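Local coordinates for protein serine protease p27 (PDB 2W5E) that is a chymotrypsin-like serine protease with a catalytic triad that probably cuts the astrovirus non-structural polyprotein into its functional products, at residues 13-18 against 95-100. Numbering follows the deposited sequence.
Sequences LCVIDT and MAYVNE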
ATOM      1  N   LEU A  13     -17.868   0.197  -6.335  1.00 21.88           N
ATOM      2  CA  LEU A  13     -19.184   0.425  -6.937  1.00 22.49           C
ATOM      3  C   LEU A  13     -19.331  -0.253  -8.297  1.00 22.41           C
ATOM      4  O   LEU A  13     -18.367  -0.383  -9.047  1.00 22.02           O
ATOM      5  CB  LEU A  13     -19.447   1.929  -7.092  1.00 22.41           C
ATOM      6  CG  LEU A  13     -19.522   2.796  -5.831  1.00 23.22           C
ATOM      7  CD1 LEU A  13     -19.828   4.240  -6.203  1.00 23.51           C
ATOM      8  CD2 LEU A  13     -20.567   2.258  -4.870  1.00 22.72           C
ATOM      9  N   CYS A  14     -20.555  -0.662  -8.612  1.00 22.94           N
ATOM     10  CA  CYS A  14     -20.891  -1.102  -9.959  1.00 23.56           C
ATOM     11  C   CYS A  14     -22.273  -0.569 -10.337  1.00 24.07           C
ATOM     12  O   CYS A  14     -22.973   0.018  -9.507  1.00 23.91           O
ATOM     13  CB  CYS A  14     -20.834  -2.636 -10.080  1.00 23.00           C
ATOM     14  SG  CYS A  14     -22.001  -3.545  -9.049  1.00 22.82           S
ATOM     15  N   VAL A  15     -22.656  -0.767 -11.591  1.00 24.67           N
ATOM     16  CA  VAL A  15     -23.987  -0.366 -12.053  1.00 25.77           C
ATOM     17  C   VAL A  15     -24.819  -1.620 -12.324  1.00 26.47           C
ATOM     18  O   VAL A  15     -24.344  -2.553 -12.974  1.00 26.32           O
ATOM     19  CB  VAL A  15     -23.899   0.551 -13.303  1.00 25.82           C
ATOM     20  CG1 VAL A  15     -25.286   0.843 -13.887  1.00 25.73           C
ATOM     21  CG2 VAL A  15     -23.188   1.861 -12.954  1.00 25.25           C
ATOM     22  N   ILE A  16     -26.041  -1.646 -11.791  1.00 27.31           N
ATOM     23  CA  ILE A  16     -26.991  -2.726 -12.056  1.00 28.62           C
ATOM     24  C   ILE A  16     -27.973  -2.279 -13.148  1.00 29.65           C
ATOM     25  O   ILE A  16     -28.598  -1.219 -13.036  1.00 29.29           O
ATOM     26  CB  ILE A  16     -27.780  -3.145 -10.778  1.00 28.64           C
ATOM     27  CG1 ILE A  16     -26.849  -3.347  -9.565  1.00 28.90           C
ATOM     28  CG2 ILE A  16     -28.661  -4.380 -11.046  1.00 28.56           C
ATOM     29  CD1 ILE A  16     -26.026  -4.610  -9.579  1.00 30.02           C
ATOM     30  N   ASP A  17     -28.087  -3.092 -14.198  1.00 30.54           N
ATOM     31  CA  ASP A  17     -28.931  -2.795 -15.352  1.00 31.98           C
ATOM     32  C   ASP A  17     -30.034  -3.850 -15.500  1.00 32.39           C
ATOM     33  O   ASP A  17     -29.759  -5.051 -15.499  1.00 32.17           O
ATOM     34  CB  ASP A  17     -28.069  -2.709 -16.622  1.00 32.02           C
ATOM     35  CG  ASP A  17     -28.898  -2.626 -17.902  1.00 33.63           C
ATOM     36  OD1 ASP A  17     -29.532  -1.579 -18.147  1.00 33.02           O
ATOM     37  OD2 ASP A  17     -28.898  -3.611 -18.673  1.00 35.26           O
ATOM     38  N   THR A  18     -31.280  -3.380 -15.585  1.00 33.19           N
ATOM     39  CA  THR A  18     -32.453  -4.228 -15.827  1.00 34.00           C
ATOM     40  C   THR A  18     -33.339  -3.566 -16.896  1.00 34.44           C
ATOM     41  O   THR A  18     -33.101  -2.409 -17.258  1.00 34.01           O
ATOM     42  CB  THR A  18     -33.306  -4.442 -14.544  1.00 34.04           C
ATOM     43  OG1 THR A  18     -33.964  -3.218 -14.188  1.00 33.81           O
ATOM     44  CG2 THR A  18     -32.461  -4.949 -13.375  1.00 34.45           C
ATOM     45  N   MET A  95     -21.957   7.238  -1.724  1.00 24.64           N
ATOM     46  CA  MET A  95     -21.342   7.083  -3.050  1.00 25.22           C
ATOM     47  C   MET A  95     -22.327   6.407  -3.986  1.00 24.83           C
ATOM     48  O   MET A  95     -22.823   5.322  -3.677  1.00 24.67           O
ATOM     49  CB  MET A  95     -20.104   6.186  -3.001  1.00 25.14           C
ATOM     50  CG  MET A  95     -19.036   6.514  -1.982  1.00 26.78           C
ATOM     51  SD  MET A  95     -17.645   5.387  -2.237  1.00 26.50           S
ATOM     52  CE  MET A  95     -18.300   3.812  -1.701  1.00 26.24           C
ATOM     53  N   ALA A  96     -22.583   7.030  -5.131  1.00 25.00           N
ATOM     54  CA  ALA A  96     -23.575   6.535  -6.081  1.00 25.30           C
ATOM     55  C   ALA A  96     -23.163   6.786  -7.523  1.00 25.63           C
ATOM     56  O   ALA A  96     -22.393   7.710  -7.811  1.00 25.43           O
ATOM     57  CB  ALA A  96     -24.929   7.185  -5.806  1.00 25.41           C
ATOM     58  N   TYR A  97     -23.669   5.947  -8.426  1.00 25.94           N
ATOM     59  CA  TYR A  97     -23.632   6.251  -9.847  1.00 26.54           C
ATOM     60  C   TYR A  97     -24.952   6.902 -10.233  1.00 26.77           C
ATOM     61  O   TYR A  97     -26.018   6.311 -10.081  1.00 26.50           O
ATOM     62  CB  TYR A  97     -23.365   5.006 -10.698  1.00 26.92           C
ATOM     63  CG  TYR A  97     -21.898   4.697 -10.889  1.00 27.37           C
ATOM     64  CD1 TYR A  97     -21.086   5.520 -11.664  1.00 27.89           C
ATOM     65  CD2 TYR A  97     -21.324   3.576 -10.294  1.00 27.07           C
ATOM     66  CE1 TYR A  97     -19.738   5.241 -11.840  1.00 28.42           C
ATOM     67  CE2 TYR A  97     -19.977   3.283 -10.466  1.00 28.31           C
ATOM     68  CZ  TYR A  97     -19.191   4.120 -11.234  1.00 27.95           C
ATOM     69  OH  TYR A  97     -17.861   3.822 -11.411  1.00 28.98           O
ATOM     70  N   VAL A  98     -24.865   8.142 -10.695  1.00 27.37           N
ATOM     71  CA  VAL A  98     -26.034   8.905 -11.098  1.00 28.08           C
ATOM     72  C   VAL A  98     -25.883   9.148 -12.586  1.00 28.11           C
ATOM     73  O   VAL A  98     -25.014   9.907 -13.008  1.00 27.68           O
ATOM     74  CB  VAL A  98     -26.137  10.240 -10.326  1.00 28.21           C
ATOM     75  CG1 VAL A  98     -27.348  11.039 -10.791  1.00 28.66           C
ATOM     76  CG2 VAL A  98     -26.203   9.992  -8.817  1.00 28.69           C
ATOM     77  N   ASN A  99     -26.725   8.481 -13.375  1.00 28.66           N
ATOM     78  CA  ASN A  99     -26.547   8.424 -14.821  1.00 29.24           C
ATOM     79  C   ASN A  99     -25.127   7.933 -15.141  1.00 29.17           C
ATOM     80  O   ASN A  99     -24.727   6.888 -14.636  1.00 29.15           O
ATOM     81  CB  ASN A  99     -26.912   9.768 -15.469  1.00 29.82           C
ATOM     82  CG  ASN A  99     -28.384  10.129 -15.264  1.00 31.38           C
ATOM     83  OD1 ASN A  99     -29.257   9.259 -15.301  1.00 32.42           O
ATOM     84  ND2 ASN A  99     -28.660  11.412 -15.033  1.00 33.00           N
ATOM     85  N   GLU A 100     -24.350   8.666 -15.929  1.00 29.02           N
ATOM     86  CA  GLU A 100     -22.997   8.189 -16.250  1.00 29.39           C
ATOM     87  C   GLU A 100     -21.913   8.559 -15.223  1.00 28.53           C
ATOM     88  O   GLU A 100     -20.761   8.142 -15.362  1.00 28.03           O
ATOM     89  CB  GLU A 100     -22.560   8.607 -17.661  1.00 30.07           C
ATOM     90  CG  GLU A 100     -23.198   9.855 -18.207  1.00 33.14           C
ATOM     91  CD  GLU A 100     -24.521   9.591 -18.923  1.00 36.06           C
ATOM     92  OE1 GLU A 100     -25.579   9.885 -18.333  1.00 37.32           O
ATOM     93  OE2 GLU A 100     -24.508   9.093 -20.072  1.00 39.61           O
TER
HETATM   94  O   HOH W   1     -16.808   1.102 -10.445  1.00 23.04           O
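L13 and V15 of strand 13-18 meet Y97 of strand 91-98 where the segment axes come within 7.5 Å, their N-to-C directions 41° apart. No direct hydrogen bond joins them: each strand belongs to a different sheet, C14 bonding to G25 and V15 to C48, A96 to V103. Contact is concentrated at the N-terminal half of 13-18, which diverges from 95-100 beyond V15. The Y97 ring bridges the gap, approached obliquely by L13 CB, 3.7 Å from Y97 CE2. V15 crosses Y97 at about a right angle and touches it with one branch, V15 CG2 standing 3.7 Å from Y97 CD2. That branch is placed by chi1 of 173°, which sets CG1 opposite the backbone N and CG2 beside it. At the far end a water lies in the ring plane, giving a hydrogen bond to L13 O at 2.6 Å and sharing another with Y97 OH at 3.1 Å. Further back, L13 CD1 rests 3.8 Å from M95 CB, while L13 CD2 lies 4.0 Å from M95 O, a buried carbonyl with no hydrogen-bonding partner. T24 OG1 of strand 21-28, next to 13-18 in its sheet, is hydrogen-bonded to Y97 N and links the barrels directly; H2 of a second subunit meets the Y97 ring edge-to-face. The A96 side chain is about 8 Å from that of S127, which with H37 and D65 forms this enzyme's charge relay, so the contact lies near the site but outside it. The strands open the N- and C-terminal six-stranded antiparallel barrels, and their packing forms part of the inter-barrel interface of the chymotrypsin-like fold.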